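Local coordinates for protein aldo-keto Reductase, OXIDOREDUCTASE (Salmonella typhimurium, PDB 5T79) that binds NADPH and probably acts as an oxidoreductase of the aldo-keto reductase family, of interest for reducing 3-hydroxybutanal to 1,3-butanediol, at residues Y136-D141 with I167-A172; Q193-L198 with A220-A225; A73-G78 with L124-L129. All blocks are in the same frame, centred on the assembly; numbering follows the deposited sequence. Where two conformers were deposited one is given.

Followed from the N terminus, the chain lays down its three contacts in series, and none of them nests in or crosses another. Contact 3 comes first: it closes the loop from helix 72-85 through strand 93-98 to the end of helix 113-127, on the outside of the barrel. Strand 132-137 follows directly and opens contact 1, which closes across helix 146-158 on strand 162-168. Contact 2 then joins the loops that leave strands 191-193 and 217-220. Contacts 1 and 2 touch through S168 and Q193, and both hold NADPH; contact 3 lies about 23 Å, centre to centre, from contact 1.

Contact 1: Y136-D141 with I167-A172; sequences YHHRPD and ISNYPA. With NDP (NADPH dihydro-nicotinamide-adenine-dinucleotide phosphate), chain E.
S168 N donates to H137 O at 3.1 Å, the first of three hydrogen bonds between 136-141 and 167-172, continuing the parallel pairing of H137 with I167. One residue on, the side chain takes over from the backbone: N169 ND2 reaches H138 O at 2.9 Å, almost in line with the C=O, though the oxygen sits somewhat out of the N169 amide plane. The third bond joins H137 ND1 and Y170 OH, only 2.6 Å apart, with either able to be the donor. H137 carries its ring there by setting CG anti to the backbone N (chi1 -175°), and the hydroxyl meets the imidazole at its edge, in plane. The two rings stand 74° apart, neither lying over the other's face, and water 1 links Y170 OH to D141 N.

The strands 132-137 and 162-168, with helix 146-158 between them, form a beta-alpha-beta unit of the TIM barrel, and residues at and just beyond their C-terminal ends turn to the cofactor, as barrel enzymes place their sites. S168 OG accepts from the carboxamide N7N of NADPH at 2.8 Å and is also hydrogen-bonded to Q193 O. N169 ND2 donates to carboxamide O7N at 2.9 Å, nearly straight at 169°, so that one NH2 group spans H138 O and the nicotinamide and helps fix the rotation of the carboxamide. H138 brings the edge of its ring to the same group.

Apolar contact centres on Y170. P140 CG sits over one face of its ring, 4.1 Å from the centroid, in a CH-pi contact, while I167 CB lies against the opposite face. P171, at the N-cap of helix 172-185, adds its CD beside P140 CG. Y136 brings CD2 against the backbone of I167.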
loop_
_atom_site.group_PDB
_atom_site.type_symbol
_atom_site.label_atom_id
_atom_site.label_comp_id
_atom_site.label_asym_id
_atom_site.label_seq_id
_atom_site.Cartn_x
_atom_site.Cartn_y
_atom_site.Cartn_z
ATOM N N TYR A 136 1.988 -8.511 -6.917
ATOM C CA TYR A 136 3.324 -8.289 -6.382
ATOM C C TYR A 136 4.032 -9.533 -5.964
ATOM O O TYR A 136 3.397 -10.435 -5.424
ATOM C CB TYR A 136 3.226 -7.471 -5.068
ATOM C CG TYR A 136 2.910 -5.996 -5.181
ATOM C CD1 TYR A 136 1.592 -5.544 -5.196
ATOM C CD2 TYR A 136 3.926 -5.046 -5.128
ATOM C CE1 TYR A 136 1.294 -4.173 -5.151
ATOM C CE2 TYR A 136 3.642 -3.677 -5.088
ATOM C CZ TYR A 136 2.328 -3.247 -5.096
ATOM O OH TYR A 136 2.068 -1.902 -5.034
ATOM N N HIS A 137 5.380 -9.520 -6.051
ATOM C CA HIS A 137 6.204 -10.454 -5.283
ATOM C C HIS A 137 6.321 -9.734 -3.938
ATOM O O HIS A 137 6.819 -8.600 -3.900
ATOM C CB HIS A 137 7.565 -10.758 -5.921
ATOM C CG HIS A 137 8.306 -11.816 -5.155
ATOM N ND1 HIS A 137 9.688 -11.802 -5.063
ATOM C CD2 HIS A 137 7.829 -12.860 -4.426
ATOM C CE1 HIS A 137 10.015 -12.871 -4.349
ATOM N NE2 HIS A 137 8.927 -13.518 -3.908
ATOM N N HIS A 138 5.776 -10.331 -2.854
ATOM C CA HIS A 138 5.595 -9.681 -1.548
ATOM C C HIS A 138 6.901 -9.348 -0.791
ATOM O O HIS A 138 6.918 -8.403 0.017
ATOM C CB HIS A 138 4.688 -10.567 -0.672
ATOM C CG HIS A 138 3.867 -9.858 0.365
ATOM N ND1 HIS A 138 2.744 -10.456 0.910
ATOM C CD2 HIS A 138 4.040 -8.647 0.946
ATOM C CE1 HIS A 138 2.299 -9.612 1.833
ATOM N NE2 HIS A 138 3.026 -8.495 1.866
ATOM N N ARG A 139 7.976 -10.116 -1.018
ATOM C CA ARG A 139 9.262 -9.864 -0.349
ATOM C C ARG A 139 10.343 -10.643 -1.071
ATOM O O ARG A 139 10.013 -11.646 -1.714
ATOM C CB ARG A 139 9.228 -10.273 1.150
ATOM C CG ARG A 139 8.857 -11.755 1.360
ATOM C CD ARG A 139 9.577 -12.396 2.534
ATOM N NE ARG A 139 9.004 -13.708 2.859
ATOM C CZ ARG A 139 9.256 -14.383 3.977
ATOM N NH1 ARG A 139 10.084 -13.888 4.889
ATOM N NH2 ARG A 139 8.699 -15.569 4.183
ATOM N N PRO A 140 11.624 -10.230 -0.982
ATOM C CA PRO A 140 12.688 -11.001 -1.643
ATOM C C PRO A 140 12.757 -12.457 -1.204
ATOM O O PRO A 140 12.460 -12.775 -0.040
ATOM C CB PRO A 140 13.969 -10.291 -1.180
ATOM C CG PRO A 140 13.535 -8.883 -0.881
ATOM C CD PRO A 140 12.179 -9.062 -0.260
ATOM N N ASP A 141 13.204 -13.328 -2.132
ATOM C CA ASP A 141 13.498 -14.737 -1.862
ATOM C C ASP A 141 14.968 -14.954 -2.262
ATOM O O ASP A 141 15.246 -15.250 -3.427
ATOM C CB ASP A 141 12.534 -15.680 -2.599
ATOM C CG ASP A 141 12.827 -17.166 -2.399
ATOM O OD1 ASP A 141 13.663 -17.505 -1.526
ATOM O OD2 ASP A 141 12.151 -17.979 -3.022
ATOM N N ILE A 167 6.950 -5.100 -7.025
ATOM C CA ILE A 167 7.803 -5.749 -6.020
ATOM C C ILE A 167 7.594 -4.997 -4.713
ATOM O O ILE A 167 7.257 -3.807 -4.712
ATOM C CB ILE A 167 9.298 -5.809 -6.442
ATOM C CG1 ILE A 167 9.857 -4.389 -6.742
ATOM C CG2 ILE A 167 9.512 -6.810 -7.609
ATOM C CD1 ILE A 167 11.394 -4.348 -7.111
ATOM N N SER A 168 7.743 -5.695 -3.613
ATOM C CA SER A 168 7.571 -5.087 -2.295
ATOM C C SER A 168 8.704 -5.514 -1.387
ATOM O O SER A 168 9.192 -6.655 -1.504
ATOM C CB SER A 168 6.219 -5.508 -1.700
ATOM O OG SER A 168 5.999 -4.907 -0.430
ATOM N N ASN A 169 9.147 -4.603 -0.488
ATOM C CA ASN A 169 10.216 -4.872 0.488
ATOM C C ASN A 169 11.563 -5.243 -0.143
ATOM O O ASN A 169 12.409 -5.842 0.528
ATOM C CB ASN A 169 9.782 -5.990 1.458
ATOM C CG ASN A 169 8.533 -5.634 2.219
ATOM O OD1 ASN A 169 8.467 -4.600 2.882
ATOM N ND2 ASN A 169 7.496 -6.435 2.085
ATOM N N TYR A 170 11.791 -4.853 -1.405
ATOM C CA TYR A 170 13.062 -5.136 -2.055
ATOM C C TYR A 170 14.080 -4.033 -1.740
ATOM O O TYR A 170 13.800 -2.869 -2.032
ATOM C CB TYR A 170 12.865 -5.228 -3.585
ATOM C CG TYR A 170 12.580 -6.613 -4.128
ATOM C CD1 TYR A 170 11.493 -7.360 -3.666
ATOM C CD2 TYR A 170 13.328 -7.133 -5.177
ATOM C CE1 TYR A 170 11.203 -8.620 -4.196
ATOM C CE2 TYR A 170 13.048 -8.392 -5.715
ATOM C CZ TYR A 170 11.988 -9.129 -5.223
ATOM O OH TYR A 170 11.772 -10.369 -5.770
ATOM N N PRO A 171 15.279 -4.354 -1.204
ATOM C CA PRO A 171 16.304 -3.304 -1.007
ATOM C C PRO A 171 16.709 -2.739 -2.365
ATOM O O PRO A 171 16.451 -3.395 -3.380
ATOM C CB PRO A 171 17.471 -4.054 -0.338
ATOM C CG PRO A 171 16.886 -5.345 0.146
ATOM C CD PRO A 171 15.796 -5.683 -0.821
ATOM N N ALA A 172 17.343 -1.555 -2.399
ATOM C CA ALA A 172 17.704 -0.889 -3.661
ATOM C C ALA A 172 18.505 -1.764 -4.668
ATOM O O ALA A 172 18.213 -1.695 -5.863
ATOM C CB ALA A 172 18.484 0.384 -3.380
HETATM P PA NDP E . -1.010 2.705 8.923
HETATM O O1A NDP E . -1.702 3.747 8.097
HETATM O O2A NDP E . 0.404 2.731 9.292
HETATM O O5B NDP E . -1.773 2.466 10.320
HETATM C C5B NDP E . -3.127 1.992 10.185
HETATM C C4B NDP E . -3.766 1.783 11.530
HETATM O O4B NDP E . -3.517 2.934 12.367
HETATM C C3B NDP E . -5.283 1.613 11.464
HETATM O O3B NDP E . -5.626 0.231 11.396
HETATM C C2B NDP E . -5.771 2.296 12.735
HETATM O O2B NDP E . -5.768 1.382 13.854
HETATM C C1B NDP E . -4.717 3.379 12.970
HETATM N N9A NDP E . -5.051 4.687 12.415
HETATM C C8A NDP E . -5.053 5.067 11.099
HETATM N N7A NDP E . -5.390 6.319 10.903
HETATM C C5A NDP E . -5.636 6.796 12.183
HETATM C C6A NDP E . -6.097 8.039 12.661
HETATM N N6A NDP E . -6.269 9.117 11.888
HETATM N N1A NDP E . -6.321 8.155 13.990
HETATM C C2A NDP E . -6.047 7.114 14.784
HETATM N N3A NDP E . -5.588 5.904 14.451
HETATM C C4A NDP E . -5.422 5.802 13.125
HETATM O O3 NDP E . -1.255 1.471 7.956
HETATM P PN NDP E . -0.726 -0.022 8.179
HETATM O O1N NDP E . -1.964 -0.650 8.704
HETATM O O2N NDP E . 0.563 -0.095 8.984
HETATM O O5D NDP E . -0.266 -0.669 6.761
HETATM C C5D NDP E . -0.674 0.046 5.563
HETATM C C4D NDP E . -1.031 -0.918 4.455
HETATM O O4D NDP E . 0.181 -1.386 3.835
HETATM C C3D NDP E . -1.781 -2.176 4.856
HETATM O O3D NDP E . -3.168 -1.910 4.996
HETATM C C2D NDP E . -1.396 -3.164 3.746
HETATM O O2D NDP E . -2.214 -3.202 2.577
HETATM C C1D NDP E . 0.032 -2.726 3.411
HETATM N N1N NDP E . 1.071 -3.505 4.116
HETATM C C2N NDP E . 1.989 -4.185 3.317
HETATM C C3N NDP E . 2.987 -4.926 3.829
HETATM C C7N NDP E . 4.095 -5.385 2.920
HETATM O O7N NDP E . 4.948 -6.117 3.443
HETATM N N7N NDP E . 4.127 -5.062 1.626
HETATM C C4N NDP E . 3.000 -5.242 5.301
HETATM C C5N NDP E . 2.168 -4.282 6.083
HETATM C C6N NDP E . 1.260 -3.506 5.528
HETATM P P2B NDP E . -6.920 1.150 14.976
HETATM O O1X NDP E . -7.537 -0.198 15.022
HETATM O O2X NDP E . -6.155 1.503 16.244
HETATM O O3X NDP E . -7.923 2.272 14.728
HETATM O O HOH W 1 13.561 -12.411 -4.778
#

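Contact 2: Q193-L198 with A220-A225; sequences QPKYSL and AFSPLA. With NDP (NADPH dihydro-nicotinamide-adenine-dinucleotide phosphate), chain E.
Q193 sends an extended side chain past F221, its CG 3.7 Å from F221 CD2, and presents OE1 to the carboxamide N7N of NADPH at 3.1 Å in a nearly straight bond. Its NE2 is held by D61, another residue that binds NADPH. At P194 the backbone takes over: F221 N donates to P194 O at 3.0 Å, and Y196 N returns a bond to F221 O, so K195 is bracketed in a single bridge with F221. This joins the loops after strands 191-193 and 217-220 of the TIM barrel. K195 lays CB over the F221 ring, 3.8 Å from its centroid, as a CH-pi contact, and its chain, bent at chi3, carries CE to F221 CE1. Y196 rests CB on A220 CB, while its hydroxyl turns to E204 and R287; its buried carbonyl O has no hydrogen-bond partner in the model and gets only a CA-H...O contact from P223. S197 fits CB against the carbonyls of S222 and P223; its OG is hydrogen-bonded to F199 N and, through water 2, linked to S222 O.

In the type I turn S222-A225, L224 N donates to phosphate O2A of NADPH at 3.2 Å. The F221 ring is sandwiched between K195 and the nicotinamide, C3N 3.4 Å above its centre; this face-on contact would help hold the nicotinamide in its plane, while Q193, with S168 and N169, probably restrains the carboxamide's rotation.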
loop_
_atom_site.group_PDB
_atom_site.type_symbol
_atom_site.label_atom_id
_atom_site.label_comp_id
_atom_site.label_asym_id
_atom_site.label_seq_id
_atom_site.Cartn_x
_atom_site.Cartn_y
_atom_site.Cartn_z
ATOM N N GLN A 193 6.562 -1.333 -3.465
ATOM C CA GLN A 193 5.874 -1.060 -2.226
ATOM C C GLN A 193 6.846 -1.252 -1.055
ATOM O O GLN A 193 6.987 -2.368 -0.540
ATOM C CB GLN A 193 4.633 -1.942 -2.069
ATOM C CG GLN A 193 3.857 -1.648 -0.774
ATOM C CD GLN A 193 2.544 -2.372 -0.696
ATOM O OE1 GLN A 193 2.253 -2.998 0.313
ATOM N NE2 GLN A 193 1.709 -2.318 -1.735
ATOM N N PRO A 194 7.480 -0.149 -0.601
ATOM C CA PRO A 194 8.353 -0.231 0.577
ATOM C C PRO A 194 7.675 0.286 1.843
ATOM O O PRO A 194 6.745 1.107 1.774
ATOM C CB PRO A 194 9.479 0.747 0.217
ATOM C CG PRO A 194 8.763 1.861 -0.595
ATOM C CD PRO A 194 7.482 1.213 -1.176
ATOM N N LYS A 195 8.217 -0.098 3.014
ATOM C CA LYS A 195 7.780 0.505 4.270
ATOM C C LYS A 195 8.418 1.894 4.338
ATOM O O LYS A 195 9.631 2.002 4.119
ATOM C CB LYS A 195 8.224 -0.370 5.461
ATOM C CG LYS A 195 7.687 0.094 6.796
ATOM C CD LYS A 195 8.157 -0.867 7.900
ATOM C CE LYS A 195 7.034 -1.759 8.374
ATOM N NZ LYS A 195 7.526 -2.857 9.255
ATOM N N TYR A 196 7.613 2.964 4.567
ATOM C CA TYR A 196 8.147 4.335 4.638
ATOM C C TYR A 196 7.279 5.214 5.510
ATOM O O TYR A 196 6.071 5.319 5.292
ATOM C CB TYR A 196 8.287 4.957 3.226
ATOM C CG TYR A 196 8.876 6.364 3.148
ATOM C CD1 TYR A 196 9.898 6.770 4.009
ATOM C CD2 TYR A 196 8.508 7.234 2.127
ATOM C CE1 TYR A 196 10.524 8.017 3.862
ATOM C CE2 TYR A 196 9.095 8.492 1.993
ATOM C CZ TYR A 196 10.108 8.876 2.854
ATOM O OH TYR A 196 10.689 10.108 2.677
ATOM N N SER A 197 7.912 5.854 6.503
ATOM C CA SER A 197 7.259 6.797 7.434
ATOM C C SER A 197 8.304 7.660 8.087
ATOM O O SER A 197 9.489 7.427 7.873
ATOM C CB SER A 197 6.480 6.042 8.517
ATOM O OG SER A 197 7.367 5.475 9.477
ATOM N N LEU A 198 7.887 8.603 8.947
ATOM C CA LEU A 198 8.838 9.420 9.723
ATOM C C LEU A 198 9.801 8.544 10.552
ATOM O O LEU A 198 10.954 8.930 10.770
ATOM C CB LEU A 198 8.079 10.358 10.667
ATOM C CG LEU A 198 7.429 11.577 10.011
ATOM C CD1 LEU A 198 6.244 12.078 10.832
ATOM C CD2 LEU A 198 8.433 12.719 9.895
ATOM N N ALA A 220 3.951 3.945 -0.277
ATOM C CA ALA A 220 4.467 3.788 1.085
ATOM C C ALA A 220 3.522 3.022 1.985
ATOM O O ALA A 220 2.404 3.471 2.231
ATOM C CB ALA A 220 4.760 5.160 1.690
ATOM N N PHE A 221 3.981 1.882 2.521
ATOM C CA PHE A 221 3.134 1.145 3.436
ATOM C C PHE A 221 3.592 1.456 4.862
ATOM O O PHE A 221 4.724 1.909 5.075
ATOM C CB PHE A 221 3.064 -0.332 3.100
ATOM C CG PHE A 221 4.147 -1.220 3.597
ATOM C CD1 PHE A 221 4.108 -1.734 4.889
ATOM C CD2 PHE A 221 5.150 -1.656 2.743
ATOM C CE1 PHE A 221 5.109 -2.583 5.347
ATOM C CE2 PHE A 221 6.127 -2.551 3.189
ATOM C CZ PHE A 221 6.101 -3.010 4.485
ATOM N N SER A 222 2.702 1.238 5.834
ATOM C CA SER A 222 2.898 1.597 7.251
ATOM C C SER A 222 3.334 3.084 7.352
ATOM O O SER A 222 4.321 3.404 8.030
ATOM C CB SER A 222 3.896 0.664 7.938
ATOM O OG SER A 222 3.721 0.757 9.341
ATOM N N PRO A 223 2.626 4.022 6.665
ATOM C CA PRO A 223 3.047 5.443 6.723
ATOM C C PRO A 223 2.792 6.109 8.074
ATOM O O PRO A 223 3.280 7.217 8.314
ATOM C CB PRO A 223 2.196 6.087 5.638
ATOM C CG PRO A 223 0.901 5.292 5.676
ATOM C CD PRO A 223 1.412 3.875 5.822
ATOM N N LEU A 224 2.017 5.434 8.955
ATOM C CA LEU A 224 1.749 5.921 10.308
ATOM C C LEU A 224 2.477 5.030 11.314
ATOM O O LEU A 224 2.159 5.053 12.506
ATOM C CB LEU A 224 0.229 5.989 10.609
ATOM C CG LEU A 224 -0.596 6.928 9.709
ATOM C CD1 LEU A 224 -2.070 6.916 10.100
ATOM C CD2 LEU A 224 -0.072 8.356 9.765
ATOM N N ALA A 225 3.493 4.273 10.836
ATOM C CA ALA A 225 4.301 3.350 11.659
ATOM C C ALA A 225 3.377 2.426 12.494
ATOM O O ALA A 225 3.548 2.288 13.713
ATOM C CB ALA A 225 5.270 4.134 12.559
HETATM P PA NDP E . -1.010 2.705 8.923
HETATM O O1A NDP E . -1.702 3.747 8.097
HETATM O O2A NDP E . 0.404 2.731 9.292
HETATM O O5B NDP E . -1.773 2.466 10.320
HETATM C C5B NDP E . -3.127 1.992 10.185
HETATM C C4B NDP E . -3.766 1.783 11.530
HETATM O O4B NDP E . -3.517 2.934 12.367
HETATM C C3B NDP E . -5.283 1.613 11.464
HETATM O O3B NDP E . -5.626 0.231 11.396
HETATM C C2B NDP E . -5.771 2.296 12.735
HETATM O O2B NDP E . -5.768 1.382 13.854
HETATM C C1B NDP E . -4.717 3.379 12.970
HETATM N N9A NDP E . -5.051 4.687 12.415
HETATM C C8A NDP E . -5.053 5.067 11.099
HETATM N N7A NDP E . -5.390 6.319 10.903
HETATM C C5A NDP E . -5.636 6.796 12.183
HETATM C C6A NDP E . -6.097 8.039 12.661
HETATM N N6A NDP E . -6.269 9.117 11.888
HETATM N N1A NDP E . -6.321 8.155 13.990
HETATM C C2A NDP E . -6.047 7.114 14.784
HETATM N N3A NDP E . -5.588 5.904 14.451
HETATM C C4A NDP E . -5.422 5.802 13.125
HETATM O O3 NDP E . -1.255 1.471 7.956
HETATM P PN NDP E . -0.726 -0.022 8.179
HETATM O O1N NDP E . -1.964 -0.650 8.704
HETATM O O2N NDP E . 0.563 -0.095 8.984
HETATM O O5D NDP E . -0.266 -0.669 6.761
HETATM C C5D NDP E . -0.674 0.046 5.563
HETATM C C4D NDP E . -1.031 -0.918 4.455
HETATM O O4D NDP E . 0.181 -1.386 3.835
HETATM C C3D NDP E . -1.781 -2.176 4.856
HETATM O O3D NDP E . -3.168 -1.910 4.996
HETATM C C2D NDP E . -1.396 -3.164 3.746
HETATM O O2D NDP E . -2.214 -3.202 2.577
HETATM C C1D NDP E . 0.032 -2.726 3.411
HETATM N N1N NDP E . 1.071 -3.505 4.116
HETATM C C2N NDP E . 1.989 -4.185 3.317
HETATM C C3N NDP E . 2.987 -4.926 3.829
HETATM C C7N NDP E . 4.095 -5.385 2.920
HETATM O O7N NDP E . 4.948 -6.117 3.443
HETATM N N7N NDP E . 4.127 -5.062 1.626
HETATM C C4N NDP E . 3.000 -5.242 5.301
HETATM C C5N NDP E . 2.168 -4.282 6.083
HETATM C C6N NDP E . 1.260 -3.506 5.528
HETATM P P2B NDP E . -6.920 1.150 14.976
HETATM O O1X NDP E . -7.537 -0.198 15.022
HETATM O O2X NDP E . -6.155 1.503 16.244
HETATM O O3X NDP E . -7.923 2.272 14.728
HETATM O O HOH W 2 6.863 2.856 8.998
HETATM O O HOH W 3 5.185 9.403 8.189
#

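Contact 3: A73-G78 with L124-L129; sequences AECNFG and LKRMGL
E74 OE1 is gripped by two nitrogens of R126, NE and NH2, each 2.8 Å from it, in a side-on salt bridge. The pair joins helix 72-85 to the C-terminal end of helix 113-127, neighbouring helices on the outer layer of the TIM barrel. Both donors place the oxygen within the guanidinium plane, and the carboxylate lies only 20° from coplanar with it. NE comes nearly along the C-O axis of OE1, whereas NH2 meets it on the syn side. The bend of R126 at chi3 (-65°) turns the guanidinium across to the glutamate. The other oxygen, OE2, is hydrogen-bonded to T96 and S123, and R126 NH1 to Q122, so both partners of the bridge have further hydrogen bonds; such a shared arrangement would probably keep the carboxylate ionised.

Apolar contacts fill in beside the bridge. In one of its two conformers, C75 SG lies against the aliphatic part of R126, at CG and CD. M127 CG rests on E74 CB, and its sulfur continues to F77, where SD and CD2 are 4.0 Å apart in a Met-aromatic contact that meets the ring obliquely. I94 of strand 93-98 touches both F77 and M127, which ties the helix pair to the barrel wall.

The backbones come closest at G78, whose CA lies 3.8 Å from M127 CA. With no side chain on G78, the end of helix 113-127 can settle directly on helix 72-85, before G128 takes positive phi and leaves the helix. Alongside, water 4 donates to both G78 O and M127 O, each 2.7 Å away.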
loop_
_atom_site.group_PDB
_atom_site.type_symbol
_atom_site.label_atom_id
_atom_site.label_comp_id
_atom_site.label_asym_id
_atom_site.label_seq_id
_atom_site.Cartn_x
_atom_site.Cartn_y
_atom_site.Cartn_z
ATOM N N ALA A 73 -9.576 -11.778 4.020
ATOM C CA ALA A 73 -9.725 -10.400 3.510
ATOM C C ALA A 73 -10.060 -10.439 2.024
ATOM O O ALA A 73 -10.925 -9.683 1.585
ATOM C CB ALA A 73 -8.462 -9.574 3.746
ATOM N N GLU A 74 -9.407 -11.341 1.251
ATOM C CA GLU A 74 -9.691 -11.496 -0.187
ATOM C C GLU A 74 -11.137 -11.990 -0.379
ATOM O O GLU A 74 -11.859 -11.460 -1.245
ATOM C CB GLU A 74 -8.686 -12.449 -0.852
ATOM C CG GLU A 74 -7.322 -11.811 -1.157
ATOM C CD GLU A 74 -6.385 -12.770 -1.866
ATOM O OE1 GLU A 74 -6.616 -13.995 -1.776
ATOM O OE2 GLU A 74 -5.378 -12.310 -2.451
ATOM N N CYS A 75 -11.592 -12.968 0.443
ATOM C CA CYS A 75 -13.001 -13.457 0.371
ATOM C C CYS A 75 -13.982 -12.349 0.663
ATOM O O CYS A 75 -14.970 -12.202 -0.050
ATOM C CB CYS A 75 -13.238 -14.608 1.336
ATOM S SG CYS A 75 -12.372 -16.108 0.894
ATOM N N ASN A 76 -13.758 -11.617 1.757
ATOM C CA ASN A 76 -14.692 -10.556 2.167
ATOM C C ASN A 76 -14.709 -9.445 1.161
ATOM O O ASN A 76 -15.790 -8.977 0.816
ATOM C CB ASN A 76 -14.364 -10.032 3.571
ATOM C CG ASN A 76 -14.833 -10.962 4.647
ATOM O OD1 ASN A 76 -15.886 -11.594 4.532
ATOM N ND2 ASN A 76 -14.073 -11.060 5.722
ATOM N N PHE A 77 -13.538 -9.080 0.622
ATOM C CA PHE A 77 -13.455 -8.072 -0.451
ATOM C C PHE A 77 -14.216 -8.574 -1.695
ATOM O O PHE A 77 -14.978 -7.815 -2.285
ATOM C CB PHE A 77 -11.989 -7.757 -0.813
ATOM C CG PHE A 77 -11.887 -6.815 -1.993
ATOM C CD1 PHE A 77 -12.111 -5.453 -1.835
ATOM C CD2 PHE A 77 -11.604 -7.296 -3.264
ATOM C CE1 PHE A 77 -12.039 -4.586 -2.925
ATOM C CE2 PHE A 77 -11.547 -6.432 -4.358
ATOM C CZ PHE A 77 -11.771 -5.083 -4.184
ATOM N N GLY A 78 -14.006 -9.835 -2.064
ATOM C CA GLY A 78 -14.698 -10.474 -3.191
ATOM C C GLY A 78 -16.216 -10.397 -3.077
ATOM O O GLY A 78 -16.897 -10.029 -4.037
ATOM N N LEU A 124 -7.505 -15.078 -7.233
ATOM C CA LEU A 124 -8.550 -14.704 -8.200
ATOM C C LEU A 124 -9.881 -15.410 -7.878
ATOM O O LEU A 124 -10.956 -14.826 -8.079
ATOM C CB LEU A 124 -8.092 -15.045 -9.627
ATOM C CG LEU A 124 -6.848 -14.267 -10.121
ATOM C CD1 LEU A 124 -6.447 -14.742 -11.512
ATOM C CD2 LEU A 124 -7.115 -12.751 -10.166
ATOM N N LYS A 125 -9.799 -16.663 -7.394
ATOM C CA LYS A 125 -10.963 -17.464 -7.018
ATOM C C LYS A 125 -11.634 -16.878 -5.767
ATOM O O LYS A 125 -12.858 -16.716 -5.749
ATOM C CB LYS A 125 -10.553 -18.930 -6.802
ATOM C CG LYS A 125 -10.561 -19.738 -8.093
ATOM C CD LYS A 125 -10.066 -21.175 -7.905
ATOM C CE LYS A 125 -9.815 -21.870 -9.227
ATOM N NZ LYS A 125 -8.364 -21.930 -9.577
ATOM N N ARG A 126 -10.843 -16.526 -4.742
ATOM C CA ARG A 126 -11.383 -15.926 -3.498
ATOM C C ARG A 126 -12.037 -14.553 -3.765
ATOM O O ARG A 126 -13.116 -14.258 -3.229
ATOM C CB ARG A 126 -10.288 -15.784 -2.422
ATOM C CG ARG A 126 -9.942 -17.111 -1.714
ATOM C CD ARG A 126 -9.013 -16.897 -0.507
ATOM N NE ARG A 126 -7.710 -16.381 -0.941
ATOM C CZ ARG A 126 -6.626 -17.122 -1.153
ATOM N NH1 ARG A 126 -6.640 -18.432 -0.889
ATOM N NH2 ARG A 126 -5.514 -16.563 -1.620
ATOM N N MET A 127 -11.423 -13.746 -4.651
ATOM C CA MET A 127 -11.942 -12.401 -4.950
ATOM C C MET A 127 -12.989 -12.378 -6.072
ATOM O O MET A 127 -13.617 -11.335 -6.272
ATOM C CB MET A 127 -10.774 -11.448 -5.319
ATOM C CG MET A 127 -9.862 -11.154 -4.128
ATOM S SD MET A 127 -8.742 -9.761 -4.430
ATOM C CE MET A 127 -7.433 -10.557 -5.295
ATOM N N GLY A 128 -13.177 -13.489 -6.787
ATOM C CA GLY A 128 -14.134 -13.556 -7.892
ATOM C C GLY A 128 -13.731 -12.679 -9.067
ATOM O O GLY A 128 -14.583 -12.064 -9.710
ATOM N N LEU A 129 -12.414 -12.586 -9.344
ATOM C CA LEU A 129 -11.924 -11.728 -10.422
ATOM C C LEU A 129 -11.347 -12.505 -11.591
ATOM O O LEU A 129 -10.854 -13.618 -11.404
ATOM C CB LEU A 129 -10.787 -10.806 -9.881
ATOM C CG LEU A 129 -11.162 -9.730 -8.869
ATOM C CD1 LEU A 129 -9.898 -9.109 -8.259
ATOM C CD2 LEU A 129 -12.006 -8.628 -9.523
HETATM O O HOH W 4 -16.262 -10.766 -6.580
#